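Amidase, hydantoinase/carbamoylase family (Burkholderia vietnamiensis, PDB 5I4M) probably hydrolyses N-carbamoyl-L-amino acids, as a two-zinc amidase of the peptidase M20 family. Local coordinates at residues 90-95 with 136-141; 238-243 with 299-304; 311-316 with 346-351. One frame throughout, in Å; residues are numbered along the deposited sequence.

How the interactions relate
The three contacts are spread along an elongated M20 subunit. Interaction 1 joins two loops at the far end of the catalytic domain, and interaction 2 pairs two strands of the dimerisation domain; their centres are about 54 Å apart, on opposite sides of the chain's centre. Interaction 3 lies between them, its centre about 35 Å from that of interaction 1 and about 29 Å from that of interaction 2. Strand 297-310 of interaction 2 runs on toward helix 313-334 of interaction 3, and strands 225-242 and 337-350 are sheet neighbours. Interaction 3 comes closest to the active site: the Tyr346 side chain is about 5 Å from bound 3-phosphoglyceric acid and about 10 Å from a zinc ion.

Interaction 1: residues 90-95 with 136-141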
ATOM      1  N   ALA A  90     -42.999  18.540   9.324  1.00 17.40           N
ATOM      2  CA  ALA A  90     -44.299  18.011   9.724  1.00 17.68           C
ATOM      3  C   ALA A  90     -45.298  18.037   8.571  1.00 18.07           C
ATOM      4  O   ALA A  90     -45.284  18.929   7.723  1.00 19.98           O
ATOM      5  CB  ALA A  90     -44.855  18.814  10.901  1.00 19.87           C
ATOM      6  N   GLY A  91     -46.184  17.037   8.553  1.00 19.89           N
ATOM      7  CA  GLY A  91     -47.329  17.041   7.672  1.00 19.35           C
ATOM      8  C   GLY A  91     -48.609  17.395   8.417  1.00 25.24           C
ATOM      9  O   GLY A  91     -48.616  17.663   9.617  1.00 22.32           O
ATOM     10  N   ARG A  92     -49.717  17.385   7.671  1.00 24.97           N
ATOM     11  CA  ARG A  92     -51.012  17.667   8.285  1.00 27.41           C
ATOM     12  C   ARG A  92     -51.402  16.574   9.275  1.00 29.94           C
ATOM     13  O   ARG A  92     -52.016  16.856  10.310  1.00 28.83           O
ATOM     14  CB  ARG A  92     -52.086  17.824   7.207  1.00 24.29           C
ATOM     15  CG  ARG A  92     -53.430  18.296   7.741  1.00 35.94           C
ATOM     16  CD  ARG A  92     -54.545  18.199   6.695  1.00 41.27           C
ATOM     17  NE  ARG A  92     -54.950  16.819   6.438  1.00 39.89           N
ATOM     18  CZ  ARG A  92     -55.838  16.148   7.164  1.00 43.37           C
ATOM     19  NH1 ARG A  92     -56.422  16.725   8.205  1.00 50.96           N
ATOM     20  NH2 ARG A  92     -56.139  14.894   6.856  1.00 44.44           N
ATOM     21  N   VAL A  93     -51.050  15.325   8.982  1.00 29.53           N
ATOM     22  CA  VAL A  93     -51.413  14.188   9.822  1.00 23.88           C
ATOM     23  C   VAL A  93     -50.200  13.850  10.672  1.00 26.56           C
ATOM     24  O   VAL A  93     -49.175  13.391  10.155  1.00 30.60           O
ATOM     25  CB  VAL A  93     -51.875  12.990   8.984  1.00 24.83           C
ATOM     26  CG1 VAL A  93     -52.226  11.814   9.887  1.00 27.59           C
ATOM     27  CG2 VAL A  93     -53.071  13.378   8.124  1.00 29.71           C
ATOM     28  N   ALA A  94     -50.315  14.081  11.981  1.00 30.28           N
ATOM     29  CA  ALA A  94     -49.142  14.045  12.851  1.00 30.25           C
ATOM     30  C   ALA A  94     -48.467  12.677  12.845  1.00 26.62           C
ATOM     31  O   ALA A  94     -47.234  12.586  12.835  1.00 27.00           O
ATOM     32  CB  ALA A  94     -49.542  14.439  14.273  1.00 26.42           C
ATOM     33  N   ASP A  95     -49.247  11.599  12.853  1.00 29.14           N
ATOM     34  CA  ASP A  95     -48.665  10.271  12.971  1.00 33.43           C
ATOM     35  C   ASP A  95     -48.575   9.549  11.632  1.00 29.14           C
ATOM     36  O   ASP A  95     -48.368   8.331  11.606  1.00 31.07           O
ATOM     37  CB  ASP A  95     -49.453   9.436  13.980  1.00 38.06           C
ATOM     38  CG  ASP A  95     -50.934   9.445  13.713  1.00 46.01           C
ATOM     39  OD1 ASP A  95     -51.334   9.717  12.562  1.00 50.03           O
ATOM     40  OD2 ASP A  95     -51.704   9.178  14.661  1.00 53.42           O
ATOM     41  N   GLU A 136     -48.676  22.605   2.413  1.00 25.33           N
ATOM     42  CA  GLU A 136     -48.876  21.630   3.472  1.00 24.08           C
ATOM     43  C   GLU A 136     -49.059  20.260   2.837  1.00 21.19           C
ATOM     44  O   GLU A 136     -49.881  20.102   1.929  1.00 26.84           O
ATOM     45  CB  GLU A 136     -50.092  21.990   4.322  1.00 27.41           C
ATOM     46  CG  GLU A 136     -50.468  20.936   5.349  1.00 30.04           C
ATOM     47  CD  GLU A 136     -51.662  21.350   6.200  1.00 42.17           C
ATOM     48  OE1 GLU A 136     -52.812  21.292   5.702  1.00 42.76           O
ATOM     49  OE2 GLU A 136     -51.445  21.745   7.366  1.00 45.42           O
ATOM     50  N   THR A 137     -48.284  19.286   3.295  1.00 19.68           N
ATOM     51  CA  THR A 137     -48.406  17.909   2.841  1.00 21.75           C
ATOM     52  C   THR A 137     -49.221  17.092   3.837  1.00 24.71           C
ATOM     53  O   THR A 137     -49.298  17.414   5.025  1.00 28.84           O
ATOM     54  CB  THR A 137     -47.027  17.266   2.647  1.00 22.25           C
ATOM     55  OG1 THR A 137     -46.319  17.251   3.897  1.00 22.14           O
ATOM     56  CG2 THR A 137     -46.217  18.045   1.618  1.00 17.87           C
ATOM     57  N   GLU A 138     -49.827  16.012   3.337  1.00 21.97           N
ATOM     58  CA  GLU A 138     -50.574  15.113   4.212  1.00 21.28           C
ATOM     59  C   GLU A 138     -49.624  14.283   5.072  1.00 22.40           C
ATOM     60  O   GLU A 138     -49.749  14.243   6.303  1.00 21.42           O
ATOM     61  CB  GLU A 138     -51.479  14.211   3.375  1.00 25.23           C
ATOM     62  CG  GLU A 138     -52.421  13.344   4.191  1.00 36.55           C
ATOM     63  CD  GLU A 138     -53.747  14.031   4.497  1.00 42.32           C
ATOM     64  OE1 GLU A 138     -54.697  13.315   4.887  1.00 38.90           O
ATOM     65  OE2 GLU A 138     -53.838  15.273   4.336  1.00 41.49           O
ATOM     66  N   HIS A 139     -48.683  13.623   4.443  1.00 20.31           N
ATOM     67  CA  HIS A 139     -47.635  12.899   5.134  1.00 21.10           C
ATOM     68  C   HIS A 139     -46.496  13.851   5.492  1.00 20.90           C
ATOM     69  O   HIS A 139     -46.191  14.767   4.726  1.00 17.46           O
ATOM     70  CB  HIS A 139     -47.081  11.772   4.253  1.00 17.44           C
ATOM     71  CG  HIS A 139     -48.095  10.737   3.873  1.00 20.12           C
ATOM     72  ND1 HIS A 139     -48.149   9.496   4.473  1.00 18.45           N
ATOM     73  CD2 HIS A 139     -49.080  10.751   2.946  1.00 19.13           C
ATOM     74  CE1 HIS A 139     -49.128   8.791   3.931  1.00 19.35           C
ATOM     75  NE2 HIS A 139     -49.710   9.530   3.004  1.00 20.98           N
ATOM     76  N   PRO A 140     -45.826  13.639   6.623  1.00 17.04           N
ATOM     77  CA  PRO A 140     -44.584  14.368   6.868  1.00 16.13           C
ATOM     78  C   PRO A 140     -43.566  14.020   5.795  1.00 18.08           C
ATOM     79  O   PRO A 140     -43.643  12.978   5.140  1.00 16.00           O
ATOM     80  CB  PRO A 140     -44.141  13.870   8.250  1.00 16.98           C
ATOM     81  CG  PRO A 140     -44.786  12.525   8.388  1.00 19.60           C
ATOM     82  CD  PRO A 140     -46.107  12.654   7.681  1.00 17.91           C
ATOM     83  N   VAL A 141     -42.609  14.922   5.614  1.00 15.08           N
ATOM     84  CA  VAL A 141     -41.525  14.753   4.658  1.00 13.25           C
ATOM     85  C   VAL A 141     -40.216  14.789   5.431  1.00 16.52           C
ATOM     86  O   VAL A 141     -40.062  15.590   6.358  1.00 19.15           O
ATOM     87  CB  VAL A 141     -41.573  15.851   3.573  1.00 17.56           C
ATOM     88  CG1 VAL A 141     -40.271  15.909   2.799  1.00 20.06           C
ATOM     89  CG2 VAL A 141     -42.770  15.622   2.629  1.00 16.66           C
TER
HETATM   90  O   HOH W   1     -44.040  18.499   4.885  1.00 17.94           O
HETATM   91  O   HOH W   2     -46.984  20.280   5.832  1.00 21.95           O
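Arg92 binds the loop 136-141 through both its backbone and its side chain. Its amide N donates to Thr137 O at 2.7 Å, and the next amide, Val93 N, donates to Glu138 O at 3.2 Å, so two successive carbonyls of one loop receive two successive N-H groups of the other. The guanidinium then forms a two-nitrogen, side-on salt bridge with Glu138. NE of Arg92 reaches Glu138 OE2 at 2.8 Å (N-H...O angle 172°), while NH2 of Arg92 reaches Glu138 OE1 at 2.9 Å. Both oxygens lie close to the guanidinium plane, yet each is met from above the carboxylate plane, because the two flat groups are turned 43° apart. A bend at chi3 of Arg92 and another at chi2 of Glu138 bring the groups together, and OE1 has a further, weak partner in Val433 N. The Glu136 carboxylate crosses the aliphatic stem of Arg92 at a slant, OE1 3.7 Å from Arg92 CG, without a salt bridge. Val93 CG2 rests against Glu138 OE1 at 3.6 Å.

Water satisfies the other end of the contact. Ala90 O accepts from two waters: one also donates to Thr137 OG1, and the other accepts from Thr137 N. The threonine hydroxyl closes back on His139 O at 2.6 Å from OG1, chi1 of 61° placing OG1 between N and the carbonyl carbon. Gly91 CA lies 3.3 Å from Thr137 O, close against the 137-140 backbone as a residue without a side chain can. His139 turns away, its ND1 bonded to Ala97 O and its ring stacked on His205. At the edge of the M20 catalytic domain, backbone bonds and a salt bridge thus join two connecting loops, one between strands 85-89 and 99-103, the other leading from helix 117-132 into strand 141-145.

Interaction 2: residues 238-243 with 299-304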
ATOM      1  N   GLU A 238     -12.752  -9.671   0.423  1.00  6.51           N
ATOM      2  CA  GLU A 238     -11.434  -9.402   0.975  1.00  7.98           C
ATOM      3  C   GLU A 238     -10.613 -10.680   0.877  1.00  7.35           C
ATOM      4  O   GLU A 238     -11.071 -11.751   1.292  1.00  9.37           O
ATOM      5  CB  GLU A 238     -11.524  -8.930   2.433  1.00  8.67           C
ATOM      6  CG  GLU A 238     -12.117  -7.521   2.574  1.00 10.74           C
ATOM      7  CD  GLU A 238     -12.200  -7.026   4.013  1.00 15.67           C
ATOM      8  OE1 GLU A 238     -12.551  -5.839   4.207  1.00 13.05           O
ATOM      9  OE2 GLU A 238     -11.908  -7.806   4.945  1.00 11.61           O
ATOM     10  N   ILE A 239      -9.414 -10.575   0.317  1.00  6.59           N
ATOM     11  CA  ILE A 239      -8.545 -11.731   0.131  1.00  6.19           C
ATOM     12  C   ILE A 239      -7.182 -11.394   0.710  1.00 11.64           C
ATOM     13  O   ILE A 239      -6.623 -10.334   0.410  1.00  8.95           O
ATOM     14  CB  ILE A 239      -8.410 -12.114  -1.355  1.00  6.74           C
ATOM     15  CG1 ILE A 239      -9.766 -12.529  -1.918  1.00  9.56           C
ATOM     16  CG2 ILE A 239      -7.423 -13.268  -1.510  1.00  8.04           C
ATOM     17  CD1 ILE A 239      -9.771 -12.730  -3.430  1.00 11.81           C
ATOM     18  N   THR A 240      -6.652 -12.281   1.546  1.00  7.18           N
ATOM     19  CA  THR A 240      -5.257 -12.191   1.958  1.00  8.40           C
ATOM     20  C   THR A 240      -4.541 -13.437   1.458  1.00  8.98           C
ATOM     21  O   THR A 240      -4.971 -14.558   1.748  1.00 10.70           O
ATOM     22  CB  THR A 240      -5.123 -12.062   3.479  1.00 10.68           C
ATOM     23  OG1 THR A 240      -5.736 -10.841   3.917  1.00 12.10           O
ATOM     24  CG2 THR A 240      -3.650 -12.049   3.883  1.00  8.62           C
ATOM     25  N   PHE A 241      -3.488 -13.237   0.667  1.00  8.02           N
ATOM     26  CA  PHE A 241      -2.550 -14.299   0.324  1.00  6.70           C
ATOM     27  C   PHE A 241      -1.389 -14.257   1.307  1.00  8.86           C
ATOM     28  O   PHE A 241      -0.840 -13.183   1.576  1.00  9.25           O
ATOM     29  CB  PHE A 241      -1.983 -14.113  -1.085  1.00  6.69           C
ATOM     30  CG  PHE A 241      -2.862 -14.611  -2.191  1.00  9.25           C
ATOM     31  CD1 PHE A 241      -3.643 -15.737  -2.032  1.00 12.23           C
ATOM     32  CD2 PHE A 241      -2.862 -13.964  -3.415  1.00  6.78           C
ATOM     33  CE1 PHE A 241      -4.437 -16.204  -3.079  1.00 10.27           C
ATOM     34  CE2 PHE A 241      -3.648 -14.418  -4.456  1.00 13.66           C
ATOM     35  CZ  PHE A 241      -4.440 -15.544  -4.282  1.00 14.19           C
ATOM     36  N   THR A 242      -0.984 -15.418   1.807  1.00  8.56           N
ATOM     37  CA  THR A 242       0.222 -15.513   2.622  1.00  7.77           C
ATOM     38  C   THR A 242       1.218 -16.437   1.936  1.00 11.42           C
ATOM     39  O   THR A 242       0.893 -17.591   1.629  1.00 11.32           O
ATOM     40  CB  THR A 242      -0.097 -16.007   4.029  1.00  9.52           C
ATOM     41  OG1 THR A 242      -1.069 -15.137   4.632  1.00  8.66           O
ATOM     42  CG2 THR A 242       1.178 -15.998   4.874  1.00 11.92           C
ATOM     43  N   GLY A 243       2.415 -15.917   1.668  1.00  8.81           N
ATOM     44  CA  GLY A 243       3.512 -16.724   1.170  1.00 10.10           C
ATOM     45  C   GLY A 243       4.647 -16.712   2.170  1.00  9.12           C
ATOM     46  O   GLY A 243       4.431 -16.959   3.357  1.00 10.63           O
ATOM     47  N   PRO A 299       7.426 -10.239  -1.316  1.00  8.15           N
ATOM     48  CA  PRO A 299       6.289  -9.977  -0.424  1.00  7.42           C
ATOM     49  C   PRO A 299       5.728 -11.272   0.151  1.00  8.14           C
ATOM     50  O   PRO A 299       5.496 -12.243  -0.576  1.00  9.65           O
ATOM     51  CB  PRO A 299       5.281  -9.265  -1.333  1.00  7.82           C
ATOM     52  CG  PRO A 299       6.148  -8.569  -2.355  1.00  7.27           C
ATOM     53  CD  PRO A 299       7.259  -9.581  -2.625  1.00  6.81           C
ATOM     54  N   GLY A 300       5.518 -11.279   1.463  1.00  6.59           N
ATOM     55  CA  GLY A 300       5.085 -12.479   2.153  1.00  9.58           C
ATOM     56  C   GLY A 300       3.605 -12.482   2.470  1.00 10.97           C
ATOM     57  O   GLY A 300       3.044 -13.529   2.805  1.00 10.18           O
ATOM     58  N   ARG A 301       2.950 -11.324   2.360  1.00  8.79           N
ATOM     59  CA  ARG A 301       1.521 -11.229   2.638  0.57 10.31           C
ATOM     60  C   ARG A 301       0.937 -10.082   1.827  1.00  8.49           C
ATOM     61  O   ARG A 301       1.501  -8.988   1.811  1.00 10.90           O
ATOM     62  CB  ARG A 301       1.265 -11.013   4.137  0.57 11.54           C
ATOM     63  CG  ARG A 301      -0.191 -11.172   4.551  0.57 15.23           C
ATOM     64  CD  ARG A 301      -0.383 -11.026   6.064  0.57 17.40           C
ATOM     65  NE  ARG A 301      -0.275  -9.640   6.524  0.57 21.89           N
ATOM     66  CZ  ARG A 301       0.718  -9.167   7.276  0.57 23.90           C
ATOM     67  NH1 ARG A 301       1.705  -9.964   7.669  0.57 22.81           N
ATOM     68  NH2 ARG A 301       0.722  -7.890   7.641  0.57 24.97           N
ATOM     69  N   VAL A 302      -0.179 -10.325   1.146  1.00  8.72           N
ATOM     70  CA  VAL A 302      -0.853  -9.244   0.429  1.00  6.73           C
ATOM     71  C   VAL A 302      -2.347  -9.346   0.700  1.00  9.86           C
ATOM     72  O   VAL A 302      -2.953 -10.409   0.506  1.00  8.68           O
ATOM     73  CB  VAL A 302      -0.573  -9.257  -1.087  1.00  9.92           C
ATOM     74  CG1 VAL A 302      -1.369  -8.125  -1.770  1.00  7.25           C
ATOM     75  CG2 VAL A 302       0.930  -9.097  -1.365  1.00 10.59           C
ATOM     76  N   PHE A 303      -2.927  -8.244   1.159  1.00  8.00           N
ATOM     77  CA  PHE A 303      -4.369  -8.087   1.307  1.00  8.76           C
ATOM     78  C   PHE A 303      -4.889  -7.300   0.114  1.00  9.57           C
ATOM     79  O   PHE A 303      -4.265  -6.319  -0.302  1.00  6.37           O
ATOM     80  CB  PHE A 303      -4.687  -7.338   2.608  1.00 10.54           C
ATOM     81  CG  PHE A 303      -6.114  -6.847   2.717  1.00  7.26           C
ATOM     82  CD1 PHE A 303      -6.476  -5.597   2.221  1.00 10.63           C
ATOM     83  CD2 PHE A 303      -7.078  -7.620   3.342  1.00  9.09           C
ATOM     84  CE1 PHE A 303      -7.792  -5.136   2.326  1.00 13.59           C
ATOM     85  CE2 PHE A 303      -8.390  -7.164   3.464  1.00 11.72           C
ATOM     86  CZ  PHE A 303      -8.744  -5.920   2.952  1.00 12.26           C
ATOM     87  N   PHE A 304      -6.035  -7.716  -0.432  1.00  9.74           N
ATOM     88  CA  PHE A 304      -6.640  -6.919  -1.496  1.00 10.77           C
ATOM     89  C   PHE A 304      -8.137  -7.196  -1.553  1.00  7.66           C
ATOM     90  O   PHE A 304      -8.641  -8.156  -0.959  1.00  9.13           O
ATOM     91  CB  PHE A 304      -5.971  -7.167  -2.854  1.00  8.69           C
ATOM     92  CG  PHE A 304      -6.064  -8.588  -3.334  1.00  8.59           C
ATOM     93  CD1 PHE A 304      -5.173  -9.548  -2.878  1.00  9.95           C
ATOM     94  CD2 PHE A 304      -7.031  -8.955  -4.240  1.00  8.32           C
ATOM     95  CE1 PHE A 304      -5.258 -10.860  -3.321  1.00  9.29           C
ATOM     96  CE2 PHE A 304      -7.121 -10.263  -4.684  1.00  9.65           C
ATOM     97  CZ  PHE A 304      -6.234 -11.212  -4.218  1.00 13.24           C
TER
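The Phe304 ring carries Ile239 over one face, with Ile239 CB 4.0 Å from the ring centroid in a CH-pi contact, while Phe241 CD2 meets its edge. Phe304 takes the chi1 near 61° that sets CG between its own N and carbonyl carbon, which swings the ring across to Ile239 on the neighbouring strand. The two phenyl planes of Phe241 and Phe304 stand at 54°. Beyond this side of the sheet, helix 259-276 offers Val266 to both rings, and helix 313-334 offers Val327 to Ile239 and Phe241; broad apolar side chains suit such a buried layer.

Phe303 points to the other face of the sheet. At the edge of its ring, close to the plane, are Thr240 OG1, 3.5 Å from Phe303 CD2, and the carboxylate carbon of Glu238. In the conformer given, Thr240 CG2 lies 3.6 Å from Arg301 CG.

Between the two faces the strands run antiparallel, their N-to-C directions 171° apart. Ile239 and Phe304 form one hydrogen-bonded pair, Ile239 N to Phe304 O and Phe304 N to Ile239 O, both 2.8 Å, and Phe241 with Val302 forms the next. Gly243 N adds a bond to Gly300 O, next to a classic beta bulge at Gly300 and Arg301 opposite His291.

The chemistry is thus divided: one face is apolar and sealed by helices, whereas the other is mixed, with Thr240, Thr242 and Phe303 partly exposed and Arg301 exposed, and Glu238 uses OE1 in a salt bridge to Arg295 of the second subunit, consistent with a dimerisation domain.

Interaction 3: residues 311-316 with 346-351; sequences PDDAVL and YAPIAF
The backbones of 311-316 and 346-351 meet near their prolines, the CA atoms of Pro311 and Pro348 being 5.6 Å apart, at the point where a strand gives way to a helix. The motif on one side is a helix N-cap: Asp312 stands just before helix 313-334. Its OD1 accepts from Val315 N at 3.0 Å through the anti lone pair, and more weakly from Ala314 N. Aspartate suits the place because a short acceptor can fold back onto amides that the first helical turn leaves without carbonyl partners, and its negative charge probably interacts well with the helix dipole.

From 346-351, Pro348 supplies the largest share of the surface. Its ring points at the start of the helix, with CB and CG set against Pro311 O and CD against the side chain of Asp313. A compact ring can lie close against a carbonyl. Asp313 crosses it at about a right angle. Because CG of Asp313 lies opposite its own N (chi1 -161°), OD1 is carried toward the 346-351 segment, where it comes 3.8 Å from Ala347 CB; its polar need is met by the hydroxyl of Tyr345. The small methyl of Ala347 allows that approach.

Deeper in, Leu316 makes a distant, loose approach to Tyr346, its CD2 4.4 Å from Tyr346 O, and also packs on Phe308 and His310 of strand 297-310, as a branched apolar residue at a buried helix position can. The Tyr346 side chain leaves in another direction, its OH bonded to Gln234 NE2 of the 3-phosphoglycerate site, so this junction adjoins the ligand pocket. The contact is made by van der Waals touch, and at its closest Pro348 CG lies 3.2 Å from Pro311 O.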
ATOM      1  N   PRO A 311     -26.195  -6.815 -13.317  1.00  8.98           N
ATOM      2  CA  PRO A 311     -27.647  -6.647 -13.139  1.00  9.50           C
ATOM      3  C   PRO A 311     -28.410  -7.950 -13.029  1.00 11.36           C
ATOM      4  O   PRO A 311     -29.609  -7.912 -12.727  1.00 11.74           O
ATOM      5  CB  PRO A 311     -28.071  -5.888 -14.402  1.00 13.46           C
ATOM      6  CG  PRO A 311     -26.995  -6.239 -15.422  1.00 14.75           C
ATOM      7  CD  PRO A 311     -25.736  -6.289 -14.617  1.00 11.24           C
ATOM      8  N   ASP A 312     -27.778  -9.086 -13.293  1.00 10.73           N
ATOM      9  CA  ASP A 312     -28.437 -10.383 -13.223  1.00 12.48           C
ATOM     10  C   ASP A 312     -27.802 -11.205 -12.110  1.00 10.26           C
ATOM     11  O   ASP A 312     -26.591 -11.438 -12.127  1.00  9.45           O
ATOM     12  CB  ASP A 312     -28.346 -11.111 -14.561  1.00 12.46           C
ATOM     13  CG  ASP A 312     -29.048 -12.439 -14.526  1.00 18.12           C
ATOM     14  OD1 ASP A 312     -28.463 -13.387 -13.975  1.00 18.97           O
ATOM     15  OD2 ASP A 312     -30.189 -12.531 -15.025  1.00 18.23           O
ATOM     16  N   ASP A 313     -28.626 -11.662 -11.160  1.00 12.03           N
ATOM     17  CA  ASP A 313     -28.097 -12.367  -9.990  1.00 12.26           C
ATOM     18  C   ASP A 313     -27.365 -13.649 -10.385  1.00 13.19           C
ATOM     19  O   ASP A 313     -26.328 -13.989  -9.802  1.00  9.82           O
ATOM     20  CB  ASP A 313     -29.236 -12.677  -9.011  1.00 13.47           C
ATOM     21  CG  ASP A 313     -28.738 -12.988  -7.605  1.00 17.44           C
ATOM     22  OD1 ASP A 313     -27.859 -12.261  -7.100  1.00 11.65           O
ATOM     23  OD2 ASP A 313     -29.216 -13.976  -7.007  1.00 17.86           O
ATOM     24  N   ALA A 314     -27.882 -14.371 -11.380  1.00 10.58           N
ATOM     25  CA  ALA A 314     -27.241 -15.619 -11.789  1.00 12.04           C
ATOM     26  C   ALA A 314     -25.870 -15.367 -12.411  1.00 10.75           C
ATOM     27  O   ALA A 314     -24.931 -16.145 -12.196  1.00 10.82           O
ATOM     28  CB  ALA A 314     -28.141 -16.381 -12.765  1.00 11.74           C
ATOM     29  N   VAL A 315     -25.740 -14.304 -13.207  1.00 10.51           N
ATOM     30  CA  VAL A 315     -24.440 -13.989 -13.792  1.00 10.80           C
ATOM     31  C   VAL A 315     -23.472 -13.532 -12.715  1.00  9.70           C
ATOM     32  O   VAL A 315     -22.283 -13.873 -12.741  1.00 10.92           O
ATOM     33  CB  VAL A 315     -24.588 -12.932 -14.900  1.00 10.27           C
ATOM     34  CG1 VAL A 315     -23.228 -12.610 -15.493  1.00 16.51           C
ATOM     35  CG2 VAL A 315     -25.539 -13.444 -15.972  1.00 12.15           C
ATOM     36  N   LEU A 316     -23.960 -12.748 -11.755  1.00  9.30           N
ATOM     37  CA  LEU A 316     -23.103 -12.339 -10.646  1.00  8.79           C
ATOM     38  C   LEU A 316     -22.644 -13.553  -9.846  1.00  8.97           C
ATOM     39  O   LEU A 316     -21.505 -13.593  -9.380  1.00 10.53           O
ATOM     40  CB  LEU A 316     -23.841 -11.335  -9.760  1.00  8.45           C
ATOM     41  CG  LEU A 316     -23.150 -10.759  -8.524  1.00 10.26           C
ATOM     42  CD1 LEU A 316     -21.878 -10.030  -8.932  1.00  9.30           C
ATOM     43  CD2 LEU A 316     -24.105  -9.812  -7.799  1.00  8.30           C
ATOM     44  N   TYR A 346     -25.600  -8.082  -2.240  1.00 11.15           N
ATOM     45  CA  TYR A 346     -27.041  -7.926  -2.374  1.00  9.46           C
ATOM     46  C   TYR A 346     -27.440  -8.189  -3.816  1.00  9.75           C
ATOM     47  O   TYR A 346     -26.694  -7.879  -4.752  1.00  8.06           O
ATOM     48  CB  TYR A 346     -27.527  -6.540  -1.912  1.00  7.57           C
ATOM     49  CG  TYR A 346     -27.042  -5.348  -2.705  1.00 10.00           C
ATOM     50  CD1 TYR A 346     -27.762  -4.880  -3.807  1.00 11.15           C
ATOM     51  CD2 TYR A 346     -25.886  -4.662  -2.328  1.00 12.87           C
ATOM     52  CE1 TYR A 346     -27.339  -3.771  -4.528  1.00  8.85           C
ATOM     53  CE2 TYR A 346     -25.454  -3.549  -3.041  1.00 10.55           C
ATOM     54  CZ  TYR A 346     -26.176  -3.115  -4.133  1.00 11.43           C
ATOM     55  OH  TYR A 346     -25.734  -2.013  -4.826  1.00 12.10           O
ATOM     56  N   ALA A 347     -28.604  -8.797  -3.976  1.00 10.87           N
ATOM     57  CA  ALA A 347     -29.104  -9.124  -5.292  1.00  8.50           C
ATOM     58  C   ALA A 347     -29.539  -7.855  -6.018  1.00 10.44           C
ATOM     59  O   ALA A 347     -29.896  -6.858  -5.380  1.00 11.61           O
ATOM     60  CB  ALA A 347     -30.279 -10.084  -5.180  1.00  9.64           C
ATOM     61  N   PRO A 348     -29.515  -7.865  -7.352  1.00 12.17           N
ATOM     62  CA  PRO A 348     -30.167  -6.789  -8.111  1.00 11.68           C
ATOM     63  C   PRO A 348     -31.588  -6.598  -7.610  1.00 10.59           C
ATOM     64  O   PRO A 348     -32.266  -7.555  -7.212  1.00  9.19           O
ATOM     65  CB  PRO A 348     -30.157  -7.309  -9.554  1.00 10.92           C
ATOM     66  CG  PRO A 348     -29.086  -8.367  -9.588  1.00 15.85           C
ATOM     67  CD  PRO A 348     -29.085  -8.977  -8.218  1.00 10.28           C
ATOM     68  N   ILE A 349     -32.046  -5.359  -7.603  1.00  9.62           N
ATOM     69  CA  ILE A 349     -33.348  -5.065  -7.023  1.00 11.87           C
ATOM     70  C   ILE A 349     -34.117  -4.161  -7.971  1.00 10.09           C
ATOM     71  O   ILE A 349     -33.540  -3.277  -8.612  1.00  9.56           O
ATOM     72  CB  ILE A 349     -33.211  -4.450  -5.611  1.00 17.83           C
ATOM     73  CG1 ILE A 349     -34.587  -4.252  -4.965  1.00 20.15           C
ATOM     74  CG2 ILE A 349     -32.427  -3.150  -5.644  1.00 17.84           C
ATOM     75  CD1 ILE A 349     -34.519  -4.193  -3.454  1.00 18.03           C
ATOM     76  N   ALA A 350     -35.415  -4.424  -8.092  1.00  9.17           N
ATOM     77  CA  ALA A 350     -36.315  -3.606  -8.889  1.00 11.09           C
ATOM     78  C   ALA A 350     -36.975  -2.578  -7.983  1.00 11.86           C
ATOM     79  O   ALA A 350     -37.427  -2.908  -6.882  1.00 12.99           O
ATOM     80  CB  ALA A 350     -37.373  -4.481  -9.571  1.00  9.87           C
ATOM     81  N   PHE A 351     -37.022  -1.336  -8.437  1.00  9.66           N
ATOM     82  CA  PHE A 351     -37.641  -0.309  -7.621  1.00  9.10           C
ATOM     83  C   PHE A 351     -39.158  -0.367  -7.779  1.00 17.73           C
ATOM     84  O   PHE A 351     -39.693  -1.036  -8.673  1.00 14.90           O
ATOM     85  CB  PHE A 351     -37.069   1.061  -7.983  1.00  8.80           C
ATOM     86  CG  PHE A 351     -35.679   1.285  -7.439  1.00  8.39           C
ATOM     87  CD1 PHE A 351     -35.444   1.233  -6.070  1.00  8.54           C
ATOM     88  CD2 PHE A 351     -34.606   1.509  -8.293  1.00 11.81           C
ATOM     89  CE1 PHE A 351     -34.151   1.421  -5.555  1.00 10.06           C
ATOM     90  CE2 PHE A 351     -33.317   1.694  -7.787  1.00 12.57           C
ATOM     91  CZ  PHE A 351     -33.095   1.658  -6.425  1.00  7.69           C
TER